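Local coordinates for protein Pcdhgb2 (Mus musculus, PDB 5SZR) that probably mediates calcium-dependent cell-cell adhesion and may help to establish and maintain specific neuronal connections in the brain, here represented by its extracellular cadherin domains 3-6, at residues E52-L57 and D68-E73; D102-V107 and P193-N198; C106-I111 and A187-K192; D144-V149 and S160-Y165. All blocks are in the same frame, centred on the assembly; numbering follows the deposited sequence.

Contact 1 (E52-L57 and D68-E73); sequences ERIFNL and DNLDFE. With CA (calcium ion), chain J; CA (calcium ion), chain K.
I54, at the end of the short helix 49-54, meets the loop 68-73 with both branches of its side chain. At CB the chain forks: CG2 stands opposite the backbone N, while CG1 lies beside that N (chi1 -68°). The CG2 methyl touches L70 CD2 at 3.6 Å and also sits above one face of the F55 ring, near its rim. CG1 is the arm that carries CD1, and a second bend (chi2 -67°) lays this tip 3.7 Å from the backbone O of N69. The same methyl is 4.0 Å from D68 CB. The contact is thus van der Waals packing. D68 spends its polar end on its own neighbour, OD2 accepting from N69 N at 2.7 Å through the anti lone pair. Beyond L70 the loop supplies calcium ligands. D71 OD1 accepts from E73 N at 3.2 Å, from well above the carboxylate plane, and binds one calcium ion at 2.4 Å; E73 OE1 bridges that ion and a second one, which OE2 also holds. E16 and D105 share both ions. The LDxE sequence, here with an Asx turn at its Asp and presenting Asp and Glu to paired calcium ions, is the classic calcium-binding motif at the base of a cadherin domain.

Contact 2 (D102-V107 and P193-N198); sequences DENDCV and PPLSSN. With CA (calcium ion), chain K; CA (calcium ion), chain L; CA (calcium ion), chain J; MAN (alpha-D-mannopyranose), chain X.
N104 and V107 carry most of the contact between the interdomain linker 102-107 and 193-198. The linker opens with two ligands of one calcium ion, D102 OD1 and E103 O. N104 comes next, with CG anti to the backbone N (chi1 -171°), and its amide splits two tasks: OD1 binds another calcium ion at 2.5 Å, while ND2 reaches P193 O at 2.7 Å in a weak, bent hydrogen bond (124°). L195 runs alongside this amide, head to tail with it, its CD1 3.6 Å from N104 OD1. D105 turns away and gives one carboxylate oxygen to each of the paired calcium ions. C106 O joins N104 OD1 on the third calcium ion, with L195 CD1 3.9 Å from C106 O. V107 ends the walk, CG1 lying 3.8 Å from S197 CB. An alanine in place of L195 would probably open a gap where CD1 fills the space between the N104 amide, C106 O and V107. S196 points away and carries a mannose on OG. The linker joins strand 91-101 to strand 109-113; 193-198 leads into strand 196-206, whose start pairs with strand 180-189, and S197 OG hydrogen-bonds P108 O.

Contact 3 (C106-I111 and A187-K192); sequences CVPEVI and AADRGK. With CA (calcium ion), chain L.
D189 holds its CG between the backbone N and the carbonyl carbon (chi1 60°), which brings OD2 beside the P108 ring and onto a calcium ion; V110 has CG1 anti to N (chi1 -167°), which leaves CG2 beside N and facing A187. The proline ring lies across the aspartate: P108 CG rests 3.7 Å from D189 N, and P108 CD lies 3.8 Å from D189 OD2. Further along, V110 CG2 meets A187 CB at 3.6 Å. This is packing between the two sheets of a cadherin beta sandwich, since strand 109-113 edges one sheet and strand 180-189 runs inside the other, the touching parts lying 153° apart in direction. At the linker end the metal takes over. C106 O binds calcium at 2.5 Å and D189 OD2 binds the same ion at 2.6 Å, so the ion ties the start of one segment to the strand end of the other. N104, D136, D138 and N142 complete its shell. The second carboxylate oxygen of D189 is held as well: OD1 accepts from L195 N and, weakly, from G191 N at 3.5 Å, which probably helps to hold the carboxylate with OD2 toward the metal. V145 packs on both P108 and A187.

Contact 4 (D144-V149 and S160-Y165); sequences DVYCHV and SSKNYY
Y165 puts its ring under C147, and K162 puts its amine on D144. C147 CB stands over one face of the Y165 ring, 4.1 Å from the centroid and 21° off the normal, while C147 SG comes in obliquely, 3.8 Å from Y165 CE2. At the end of the ring Y165 OH accepts a weak hydrogen bond from C147 N (3.3 Å), a backbone N-H that faces away from strand 180-189; that strand pairs with Y146 and H148 instead. A phenylalanine in place of Y165 would lack the hydroxyl and would probably leave C147 N without this acceptor. The second bond is a short salt bridge, K162 NZ to D144 OD1 at 2.5 Å, met nearly along the C-O axis. K162 is extended until its last torsion (chi4 -57°), which tucks NZ in against the carboxylate. The fold here is the cadherin sandwich: strand 145-149 edges one sheet, strand 164-169 belongs to the facing one, and Y165 spans the gap. Farther out, Y146 OH gives a weak hydrogen bond to D144 OD2, and the Y146 ring takes a cation-pi contact from R190. A water links V145 N (2.9 Å) to N163 OD1. N163 itself sits in a type II turn from S161 to Y164, closed by Y164 N to S161 O at 3.0 Å. I132 and L157 pack against Y165.

In the fold
The four contacts run in space from one cadherin domain across its calcium-binding linker into the next. Contact 1 lies on the first domain, its centre about 22 Å from that of contact 2, yet the two meet at the paired calcium ions: E73 OE2 and D102 OD1, 3.4 Å apart, are ligands of one ion, and E73 CG packs on C106 SG at 4.1 Å. Contacts 2 and 3, centres about 5 Å apart, share C106 and V107 and the third calcium ion. The centres of contacts 3 and 4 are about 11 Å apart, contact 4 lying deeper in the second domain; A187 CB touches C147 SG at 3.6 Å, joining the two. Contacts 1 and 4 stay about 10 Å apart at their nearest atoms.

Contact 1 (E52-L57 and D68-E73)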
loop_
_atom_site.group_PDB
_atom_site.type_symbol
_atom_site.label_atom_id
_atom_site.label_comp_id
_atom_site.label_asym_id
_atom_site.label_seq_id
_atom_site.Cartn_x
_atom_site.Cartn_y
_atom_site.Cartn_z
ATOM N N GLU A 52 -13.874 28.300 63.013
ATOM C CA GLU A 52 -15.306 28.379 63.276
ATOM C C GLU A 52 -16.114 27.592 62.252
ATOM O O GLU A 52 -17.244 27.183 62.536
ATOM C CB GLU A 52 -15.757 29.841 63.279
ATOM C CG GLU A 52 -15.244 30.670 64.444
ATOM C CD GLU A 52 -16.067 30.484 65.708
ATOM O OE1 GLU A 52 -16.860 29.521 65.775
ATOM O OE2 GLU A 52 -15.922 31.309 66.636
ATOM N N ARG A 53 -15.555 27.370 61.062
ATOM C CA ARG A 53 -16.265 26.734 59.965
ATOM C C ARG A 53 -16.023 25.232 59.880
ATOM O O ARG A 53 -16.763 24.536 59.178
ATOM C CB ARG A 53 -15.858 27.394 58.641
ATOM C CG ARG A 53 -16.955 27.436 57.598
ATOM C CD ARG A 53 -16.947 28.762 56.849
ATOM N NE ARG A 53 -16.721 29.914 57.726
ATOM C CZ ARG A 53 -17.607 30.394 58.601
ATOM N NH1 ARG A 53 -17.304 31.454 59.341
ATOM N NH2 ARG A 53 -18.792 29.815 58.744
ATOM N N ILE A 54 -15.021 24.717 60.581
ATOM C CA ILE A 54 -14.651 23.313 60.516
ATOM C C ILE A 54 -14.968 22.582 61.817
ATOM O O ILE A 54 -15.405 21.427 61.790
ATOM C CB ILE A 54 -13.152 23.177 60.156
ATOM C CG1 ILE A 54 -12.897 23.629 58.718
ATOM C CG2 ILE A 54 -12.656 21.755 60.373
ATOM C CD1 ILE A 54 -13.526 22.724 57.680
ATOM N N PHE A 55 -14.763 23.234 62.959
ATOM C CA PHE A 55 -14.900 22.595 64.258
ATOM C C PHE A 55 -16.099 23.139 65.025
ATOM O O PHE A 55 -16.476 24.308 64.889
ATOM C CB PHE A 55 -13.634 22.786 65.103
ATOM C CG PHE A 55 -12.393 22.251 64.462
ATOM C CD1 PHE A 55 -12.054 20.917 64.590
ATOM C CD2 PHE A 55 -11.563 23.084 63.733
ATOM C CE1 PHE A 55 -10.909 20.420 63.999
ATOM C CE2 PHE A 55 -10.415 22.596 63.140
ATOM C CZ PHE A 55 -10.087 21.259 63.271
ATOM N N ASN A 56 -16.689 22.271 65.845
ATOM C CA ASN A 56 -17.787 22.629 66.732
ATOM C C ASN A 56 -17.347 22.412 68.173
ATOM O O ASN A 56 -16.881 21.322 68.528
ATOM C CB ASN A 56 -19.038 21.803 66.423
ATOM C CG ASN A 56 -20.172 22.089 67.382
ATOM O OD1 ASN A 56 -20.320 21.417 68.405
ATOM N ND2 ASN A 56 -20.982 23.091 67.059
ATOM N N LEU A 57 -17.485 23.447 68.995
ATOM C CA LEU A 57 -17.119 23.396 70.404
ATOM C C LEU A 57 -18.385 23.448 71.248
ATOM O O LEU A 57 -19.118 24.443 71.213
ATOM C CB LEU A 57 -16.179 24.546 70.770
ATOM C CG LEU A 57 -15.912 24.743 72.266
ATOM C CD1 LEU A 57 -15.330 23.479 72.881
ATOM C CD2 LEU A 57 -14.988 25.930 72.504
ATOM N N ASP A 68 -17.402 19.589 59.346
ATOM C CA ASP A 68 -17.290 19.617 57.898
ATOM C C ASP A 68 -16.124 18.719 57.503
ATOM O O ASP A 68 -15.427 18.163 58.353
ATOM C CB ASP A 68 -17.107 21.049 57.384
ATOM C CG ASP A 68 -17.738 21.267 56.024
ATOM O OD1 ASP A 68 -18.237 22.385 55.776
ATOM O OD2 ASP A 68 -17.740 20.325 55.204
ATOM N N ASN A 69 -15.912 18.576 56.202
ATOM C CA ASN A 69 -14.850 17.698 55.736
ATOM C C ASN A 69 -13.502 18.399 55.799
ATOM O O ASN A 69 -13.405 19.623 55.681
ATOM C CB ASN A 69 -15.133 17.222 54.311
ATOM C CG ASN A 69 -16.296 16.264 54.248
ATOM O OD1 ASN A 69 -17.426 16.658 53.962
ATOM N ND2 ASN A 69 -16.029 14.993 54.534
ATOM N N LEU A 70 -12.459 17.607 56.002
ATOM C CA LEU A 70 -11.103 18.124 55.999
ATOM C C LEU A 70 -10.502 18.005 54.598
ATOM O O LEU A 70 -11.090 17.415 53.684
ATOM C CB LEU A 70 -10.249 17.391 57.033
ATOM C CG LEU A 70 -10.786 17.434 58.473
ATOM C CD1 LEU A 70 -9.846 16.745 59.461
ATOM C CD2 LEU A 70 -11.053 18.867 58.906
ATOM N N ASP A 71 -9.316 18.594 54.432
ATOM C CA ASP A 71 -8.588 18.535 53.170
ATOM C C ASP A 71 -7.155 19.004 53.396
ATOM O O ASP A 71 -6.905 20.204 53.549
ATOM C CB ASP A 71 -9.273 19.382 52.094
ATOM C CG ASP A 71 -8.536 19.364 50.765
ATOM O OD1 ASP A 71 -7.726 18.449 50.529
ATOM O OD2 ASP A 71 -8.784 20.275 49.944
ATOM N N PHE A 72 -6.213 18.056 53.428
ATOM C CA PHE A 72 -4.809 18.386 53.663
ATOM C C PHE A 72 -4.274 19.347 52.609
ATOM O O PHE A 72 -3.407 20.175 52.905
ATOM C CB PHE A 72 -3.983 17.103 53.690
ATOM C CG PHE A 72 -2.507 17.326 53.875
ATOM C CD1 PHE A 72 -1.961 17.405 55.146
ATOM C CD2 PHE A 72 -1.660 17.427 52.779
ATOM C CE1 PHE A 72 -0.605 17.598 55.321
ATOM C CE2 PHE A 72 -0.302 17.623 52.951
ATOM C CZ PHE A 72 0.228 17.706 54.224
ATOM N N GLU A 73 -4.777 19.253 51.380
ATOM C CA GLU A 73 -4.301 20.126 50.317
ATOM C C GLU A 73 -4.738 21.573 50.525
ATOM O O GLU A 73 -4.119 22.479 49.956
ATOM C CB GLU A 73 -4.787 19.606 48.957
ATOM C CG GLU A 73 -3.999 18.407 48.408
ATOM C CD GLU A 73 -4.036 17.178 49.317
ATOM O OE1 GLU A 73 -5.134 16.795 49.771
ATOM O OE2 GLU A 73 -2.961 16.594 49.576
HETATM CA CA CA J . -7.404 16.181 49.969
HETATM CA CA CA K . -4.097 14.469 49.997
HETATM O O HOH W 1 -8.116 16.997 47.449
HETATM O O HOH W 2 -9.673 16.014 50.426
#

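Contact 2 (D102-V107 and P193-N198)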
loop_
_atom_site.group_PDB
_atom_site.type_symbol
_atom_site.label_atom_id
_atom_site.label_comp_id
_atom_site.label_asym_id
_atom_site.label_seq_id
_atom_site.Cartn_x
_atom_site.Cartn_y
_atom_site.Cartn_z
ATOM N N ASP A 102 -1.724 13.762 55.609
ATOM C CA ASP A 102 -1.976 13.656 54.180
ATOM C C ASP A 102 -2.382 12.235 53.814
ATOM O O ASP A 102 -1.691 11.273 54.162
ATOM C CB ASP A 102 -0.733 14.066 53.393
ATOM C CG ASP A 102 -0.820 13.689 51.925
ATOM O OD1 ASP A 102 -1.885 13.909 51.313
ATOM O OD2 ASP A 102 0.180 13.162 51.392
ATOM N N GLU A 103 -3.504 12.108 53.110
ATOM C CA GLU A 103 -3.934 10.857 52.509
ATOM C C GLU A 103 -3.825 10.957 50.994
ATOM O O GLU A 103 -3.837 12.048 50.417
ATOM C CB GLU A 103 -5.376 10.510 52.897
ATOM C CG GLU A 103 -5.626 10.406 54.399
ATOM C CD GLU A 103 -4.959 9.195 55.024
ATOM O OE1 GLU A 103 -4.400 9.327 56.137
ATOM O OE2 GLU A 103 -4.993 8.112 54.397
ATOM N N ASN A 104 -3.720 9.797 50.355
ATOM C CA ASN A 104 -3.620 9.707 48.901
ATOM C C ASN A 104 -5.024 9.819 48.322
ATOM O O ASN A 104 -5.707 8.821 48.091
ATOM C CB ASN A 104 -2.943 8.404 48.497
ATOM C CG ASN A 104 -2.606 8.352 47.023
ATOM O OD1 ASN A 104 -2.696 9.352 46.313
ATOM N ND2 ASN A 104 -2.204 7.177 46.555
ATOM N N ASP A 105 -5.469 11.056 48.087
ATOM C CA ASP A 105 -6.789 11.290 47.514
ATOM C C ASP A 105 -6.751 12.173 46.269
ATOM O O ASP A 105 -7.808 12.625 45.818
ATOM C CB ASP A 105 -7.739 11.890 48.559
ATOM C CG ASP A 105 -7.246 13.213 49.123
ATOM O OD1 ASP A 105 -6.051 13.532 48.964
ATOM O OD2 ASP A 105 -8.057 13.933 49.739
ATOM N N CYS A 106 -5.572 12.420 45.698
ATOM C CA CYS A 106 -5.434 13.212 44.479
ATOM C C CYS A 106 -4.804 12.345 43.398
ATOM O O CYS A 106 -3.703 11.816 43.585
ATOM C CB CYS A 106 -4.594 14.468 44.722
ATOM S SG CYS A 106 -5.430 15.736 45.713
ATOM N N VAL A 107 -5.501 12.213 42.274
ATOM C CA VAL A 107 -5.043 11.366 41.166
ATOM C C VAL A 107 -3.877 12.048 40.459
ATOM O O VAL A 107 -3.850 13.290 40.379
ATOM C CB VAL A 107 -6.203 11.100 40.199
ATOM C CG1 VAL A 107 -5.753 10.306 38.980
ATOM C CG2 VAL A 107 -7.332 10.373 40.923
ATOM N N PRO A 193 -3.585 3.242 49.234
ATOM C CA PRO A 193 -3.352 2.530 47.973
ATOM C C PRO A 193 -2.947 3.473 46.841
ATOM O O PRO A 193 -3.220 4.671 46.935
ATOM C CB PRO A 193 -4.709 1.890 47.689
ATOM C CG PRO A 193 -5.681 2.860 48.257
ATOM C CD PRO A 193 -5.025 3.412 49.504
ATOM N N PRO A 194 -2.304 2.948 45.798
ATOM C CA PRO A 194 -1.877 3.812 44.693
ATOM C C PRO A 194 -3.040 4.229 43.805
ATOM O O PRO A 194 -4.030 3.511 43.650
ATOM C CB PRO A 194 -0.882 2.937 43.921
ATOM C CG PRO A 194 -1.327 1.546 44.206
ATOM C CD PRO A 194 -1.828 1.563 45.627
ATOM N N LEU A 195 -2.901 5.416 43.218
ATOM C CA LEU A 195 -3.835 5.937 42.232
ATOM C C LEU A 195 -3.110 6.137 40.908
ATOM O O LEU A 195 -1.914 6.442 40.883
ATOM C CB LEU A 195 -4.453 7.261 42.696
ATOM C CG LEU A 195 -5.288 7.212 43.975
ATOM C CD1 LEU A 195 -5.693 8.613 44.410
ATOM C CD2 LEU A 195 -6.511 6.338 43.773
ATOM N N SER A 196 -3.842 5.971 39.802
ATOM C CA SER A 196 -3.259 6.059 38.467
ATOM C C SER A 196 -4.233 6.708 37.492
ATOM O O SER A 196 -5.452 6.630 37.658
ATOM C CB SER A 196 -2.845 4.675 37.932
ATOM O OG SER A 196 -3.795 3.672 38.263
ATOM N N SER A 197 -3.672 7.342 36.462
ATOM C CA SER A 197 -4.427 7.853 35.325
ATOM C C SER A 197 -3.642 7.555 34.054
ATOM O O SER A 197 -2.495 7.107 34.103
ATOM C CB SER A 197 -4.695 9.357 35.447
ATOM O OG SER A 197 -3.519 10.101 35.179
ATOM N N ASN A 198 -4.264 7.813 32.903
ATOM C CA ASN A 198 -3.598 7.554 31.632
ATOM C C ASN A 198 -4.075 8.537 30.571
ATOM O O ASN A 198 -5.136 9.155 30.698
ATOM C CB ASN A 198 -3.810 6.101 31.168
ATOM C CG ASN A 198 -5.274 5.760 30.913
ATOM O OD1 ASN A 198 -5.981 6.464 30.189
ATOM N ND2 ASN A 198 -5.728 4.659 31.500
HETATM CA CA CA K . -4.097 14.469 49.997
HETATM CA CA CA L . -1.678 10.985 44.694
HETATM CA CA CA J . -7.404 16.181 49.969
HETATM C C1 MAN X . -4.755 3.481 37.200
HETATM C C2 MAN X . -5.727 2.816 38.206
HETATM C C3 MAN X . -5.140 1.498 38.705
HETATM C C4 MAN X . -4.728 0.603 37.517
HETATM C C5 MAN X . -3.717 1.360 36.626
HETATM C C6 MAN X . -3.283 0.581 35.393
HETATM O O2 MAN X . -6.981 2.475 37.594
HETATM O O3 MAN X . -6.040 0.810 39.571
HETATM O O4 MAN X . -4.138 -0.597 37.992
HETATM O O5 MAN X . -4.318 2.599 36.174
HETATM O O6 MAN X . -2.192 -0.266 35.752
HETATM O O HOH W 1 -8.116 16.997 47.449
HETATM O O HOH W 2 -9.673 16.014 50.426
#

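Contact 3 (C106-I111 and A187-K192)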
loop_
_atom_site.group_PDB
_atom_site.type_symbol
_atom_site.label_atom_id
_atom_site.label_comp_id
_atom_site.label_asym_id
_atom_site.label_seq_id
_atom_site.Cartn_x
_atom_site.Cartn_y
_atom_site.Cartn_z
ATOM N N CYS A 106 -5.572 12.420 45.698
ATOM C CA CYS A 106 -5.434 13.212 44.479
ATOM C C CYS A 106 -4.804 12.345 43.398
ATOM O O CYS A 106 -3.703 11.816 43.585
ATOM C CB CYS A 106 -4.594 14.468 44.722
ATOM S SG CYS A 106 -5.430 15.736 45.713
ATOM N N VAL A 107 -5.501 12.213 42.274
ATOM C CA VAL A 107 -5.043 11.366 41.166
ATOM C C VAL A 107 -3.877 12.048 40.459
ATOM O O VAL A 107 -3.850 13.290 40.379
ATOM C CB VAL A 107 -6.203 11.100 40.199
ATOM C CG1 VAL A 107 -5.753 10.306 38.980
ATOM C CG2 VAL A 107 -7.332 10.373 40.923
ATOM N N PRO A 108 -2.882 11.305 39.970
ATOM C CA PRO A 108 -1.869 11.918 39.098
ATOM C C PRO A 108 -2.484 12.337 37.771
ATOM O O PRO A 108 -3.377 11.671 37.243
ATOM C CB PRO A 108 -0.838 10.800 38.896
ATOM C CG PRO A 108 -1.124 9.791 39.956
ATOM C CD PRO A 108 -2.580 9.895 40.268
ATOM N N GLU A 109 -2.003 13.453 37.228
ATOM C CA GLU A 109 -2.420 13.890 35.905
ATOM C C GLU A 109 -1.214 13.965 34.978
ATOM O O GLU A 109 -0.091 14.247 35.411
ATOM C CB GLU A 109 -3.149 15.243 35.947
ATOM C CG GLU A 109 -2.338 16.420 36.454
ATOM C CD GLU A 109 -3.069 17.741 36.256
ATOM O OE1 GLU A 109 -3.624 17.949 35.153
ATOM O OE2 GLU A 109 -3.104 18.561 37.203
ATOM N N VAL A 110 -1.460 13.698 33.695
ATOM C CA VAL A 110 -0.426 13.661 32.668
ATOM C C VAL A 110 -0.668 14.813 31.702
ATOM O O VAL A 110 -1.780 14.975 31.184
ATOM C CB VAL A 110 -0.423 12.315 31.924
ATOM C CG1 VAL A 110 0.843 12.164 31.095
ATOM C CG2 VAL A 110 -0.571 11.164 32.899
ATOM N N ILE A 111 0.370 15.608 31.456
ATOM C CA ILE A 111 0.283 16.783 30.594
ATOM C C ILE A 111 1.175 16.534 29.387
ATOM O O ILE A 111 2.404 16.456 29.522
ATOM C CB ILE A 111 0.692 18.068 31.328
ATOM C CG1 ILE A 111 -0.019 18.164 32.683
ATOM C CG2 ILE A 111 0.384 19.284 30.472
ATOM C CD1 ILE A 111 -1.530 18.171 32.584
ATOM N N ALA A 187 0.364 6.846 34.273
ATOM C CA ALA A 187 1.082 7.459 35.383
ATOM C C ALA A 187 0.425 7.040 36.688
ATOM O O ALA A 187 -0.802 7.093 36.812
ATOM C CB ALA A 187 1.095 8.984 35.254
ATOM N N ALA A 188 1.236 6.624 37.660
ATOM C CA ALA A 188 0.721 6.132 38.929
ATOM C C ALA A 188 1.551 6.686 40.079
ATOM O O ALA A 188 2.765 6.873 39.954
ATOM C CB ALA A 188 0.718 4.599 38.972
ATOM N N ASP A 189 0.888 6.948 41.202
ATOM C CA ASP A 189 1.589 7.425 42.383
ATOM C C ASP A 189 2.019 6.253 43.258
ATOM O O ASP A 189 1.551 5.123 43.105
ATOM C CB ASP A 189 0.729 8.412 43.185
ATOM C CG ASP A 189 -0.591 7.814 43.672
ATOM O OD1 ASP A 189 -0.638 6.632 44.063
ATOM O OD2 ASP A 189 -1.599 8.550 43.680
ATOM N N ARG A 190 2.916 6.542 44.197
ATOM C CA ARG A 190 3.443 5.510 45.079
ATOM C C ARG A 190 2.891 5.661 46.492
ATOM O O ARG A 190 3.639 5.607 47.476
ATOM C CB ARG A 190 4.971 5.546 45.072
ATOM C CG ARG A 190 5.569 5.220 43.707
ATOM C CD ARG A 190 7.086 5.311 43.713
ATOM N NE ARG A 190 7.657 4.893 42.435
ATOM C CZ ARG A 190 8.356 3.777 42.251
ATOM N NH1 ARG A 190 8.585 2.960 43.270
ATOM N NH2 ARG A 190 8.832 3.484 41.047
ATOM N N GLY A 191 1.575 5.849 46.600
ATOM C CA GLY A 191 0.898 5.858 47.875
ATOM C C GLY A 191 0.209 4.532 48.158
ATOM O O GLY A 191 0.276 3.577 47.389
ATOM N N LYS A 192 -0.462 4.488 49.303
ATOM C CA LYS A 192 -1.188 3.295 49.715
ATOM C C LYS A 192 -2.628 3.641 50.085
ATOM O O LYS A 192 -2.874 4.265 51.117
ATOM C CB LYS A 192 -0.490 2.614 50.893
ATOM C CG LYS A 192 0.936 2.170 50.602
ATOM C CD LYS A 192 1.928 2.904 51.489
ATOM C CE LYS A 192 3.341 2.383 51.290
ATOM N NZ LYS A 192 4.303 3.021 52.232
HETATM CA CA CA L . -1.678 10.985 44.694
#

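Contact 4 (D144-V149 and S160-Y165)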
loop_
_atom_site.group_PDB
_atom_site.type_symbol
_atom_site.label_atom_id
_atom_site.label_comp_id
_atom_site.label_asym_id
_atom_site.label_seq_id
_atom_site.Cartn_x
_atom_site.Cartn_y
_atom_site.Cartn_z
ATOM N N ASP A 144 4.409 11.214 44.556
ATOM C CA ASP A 144 5.528 10.757 43.739
ATOM C C ASP A 144 4.976 9.911 42.594
ATOM O O ASP A 144 4.480 8.802 42.818
ATOM C CB ASP A 144 6.519 9.964 44.585
ATOM C CG ASP A 144 7.938 10.059 44.063
ATOM O OD1 ASP A 144 8.366 11.175 43.699
ATOM O OD2 ASP A 144 8.627 9.018 44.019
ATOM N N VAL A 145 5.066 10.433 41.370
ATOM C CA VAL A 145 4.471 9.807 40.194
ATOM C C VAL A 145 5.574 9.303 39.274
ATOM O O VAL A 145 6.642 9.914 39.157
ATOM C CB VAL A 145 3.548 10.789 39.443
ATOM C CG1 VAL A 145 2.834 10.093 38.282
ATOM C CG2 VAL A 145 2.550 11.407 40.391
ATOM N N TYR A 146 5.307 8.178 38.614
ATOM C CA TYR A 146 6.192 7.643 37.591
ATOM C C TYR A 146 5.365 7.125 36.424
ATOM O O TYR A 146 4.254 6.619 36.605
ATOM C CB TYR A 146 7.093 6.536 38.142
ATOM C CG TYR A 146 8.139 7.053 39.100
ATOM C CD1 TYR A 146 9.406 7.406 38.653
ATOM C CD2 TYR A 146 7.856 7.203 40.451
ATOM C CE1 TYR A 146 10.366 7.884 39.528
ATOM C CE2 TYR A 146 8.806 7.678 41.333
ATOM C CZ TYR A 146 10.059 8.016 40.869
ATOM O OH TYR A 146 11.007 8.494 41.742
ATOM N N CYS A 147 5.919 7.261 35.222
ATOM C CA CYS A 147 5.222 6.935 33.991
ATOM C C CYS A 147 5.879 5.760 33.283
ATOM O O CYS A 147 7.064 5.469 33.467
ATOM C CB CYS A 147 5.193 8.131 33.041
ATOM S SG CYS A 147 4.269 9.533 33.634
ATOM N N HIS A 148 5.080 5.094 32.455
ATOM C CA HIS A 148 5.566 4.078 31.537
ATOM C C HIS A 148 4.571 3.976 30.391
ATOM O O HIS A 148 3.428 4.426 30.496
ATOM C CB HIS A 148 5.758 2.721 32.227
ATOM C CG HIS A 148 4.481 2.071 32.658
ATOM N ND1 HIS A 148 3.419 2.783 33.173
ATOM C CD2 HIS A 148 4.093 0.773 32.647
ATOM C CE1 HIS A 148 2.435 1.950 33.467
ATOM N NE2 HIS A 148 2.818 0.726 33.155
ATOM N N VAL A 149 5.029 3.389 29.291
ATOM C CA VAL A 149 4.229 3.233 28.083
ATOM C C VAL A 149 3.712 1.804 28.024
ATOM O O VAL A 149 4.441 0.856 28.336
ATOM C CB VAL A 149 5.059 3.575 26.831
ATOM C CG1 VAL A 149 4.282 3.261 25.550
ATOM C CG2 VAL A 149 5.468 5.032 26.859
ATOM N N SER A 160 14.205 13.079 31.413
ATOM C CA SER A 160 15.232 14.116 31.412
ATOM C C SER A 160 15.479 14.654 32.818
ATOM O O SER A 160 16.627 14.725 33.272
ATOM C CB SER A 160 14.838 15.243 30.450
ATOM O OG SER A 160 13.439 15.479 30.472
ATOM N N SER A 161 14.413 15.034 33.522
ATOM C CA SER A 161 14.486 15.407 34.928
ATOM C C SER A 161 13.213 14.920 35.610
ATOM O O SER A 161 12.306 14.387 34.963
ATOM C CB SER A 161 14.687 16.919 35.099
ATOM O OG SER A 161 13.626 17.650 34.511
ATOM N N LYS A 162 13.147 15.101 36.929
ATOM C CA LYS A 162 12.038 14.554 37.703
ATOM C C LYS A 162 10.717 15.173 37.263
ATOM O O LYS A 162 10.578 16.399 37.213
ATOM C CB LYS A 162 12.264 14.786 39.200
ATOM C CG LYS A 162 11.368 13.933 40.095
ATOM C CD LYS A 162 11.783 14.023 41.555
ATOM C CE LYS A 162 11.283 12.827 42.358
ATOM N NZ LYS A 162 9.806 12.657 42.282
ATOM N N ASN A 163 9.752 14.309 36.938
ATOM C CA ASN A 163 8.406 14.631 36.464
ATOM C C ASN A 163 8.381 15.087 35.010
ATOM O O ASN A 163 7.330 15.538 34.534
ATOM C CB ASN A 163 7.718 15.693 37.330
ATOM C CG ASN A 163 7.795 15.378 38.804
ATOM O OD1 ASN A 163 7.743 14.214 39.205
ATOM N ND2 ASN A 163 7.930 16.414 39.626
ATOM N N TYR A 164 9.490 14.980 34.282
ATOM C CA TYR A 164 9.546 15.378 32.878
ATOM C C TYR A 164 10.045 14.215 32.031
ATOM O O TYR A 164 11.084 13.615 32.336
ATOM C CB TYR A 164 10.445 16.603 32.685
ATOM C CG TYR A 164 9.853 17.872 33.251
ATOM C CD1 TYR A 164 9.054 18.698 32.468
ATOM C CD2 TYR A 164 10.083 18.241 34.569
ATOM C CE1 TYR A 164 8.506 19.858 32.985
ATOM C CE2 TYR A 164 9.541 19.395 35.091
ATOM C CZ TYR A 164 8.756 20.200 34.296
ATOM O OH TYR A 164 8.214 21.349 34.820
ATOM N N TYR A 165 9.309 13.902 30.969
ATOM C CA TYR A 165 9.649 12.796 30.089
ATOM C C TYR A 165 9.623 13.252 28.638
ATOM O O TYR A 165 8.901 14.182 28.269
ATOM C CB TYR A 165 8.684 11.611 30.254
ATOM C CG TYR A 165 8.663 10.982 31.633
ATOM C CD1 TYR A 165 9.467 9.889 31.932
ATOM C CD2 TYR A 165 7.825 11.467 32.626
ATOM C CE1 TYR A 165 9.442 9.305 33.180
ATOM C CE2 TYR A 165 7.796 10.890 33.880
ATOM C CZ TYR A 165 8.604 9.807 34.154
ATOM O OH TYR A 165 8.575 9.230 35.410
HETATM O O HOH W 3 5.957 13.177 41.349
#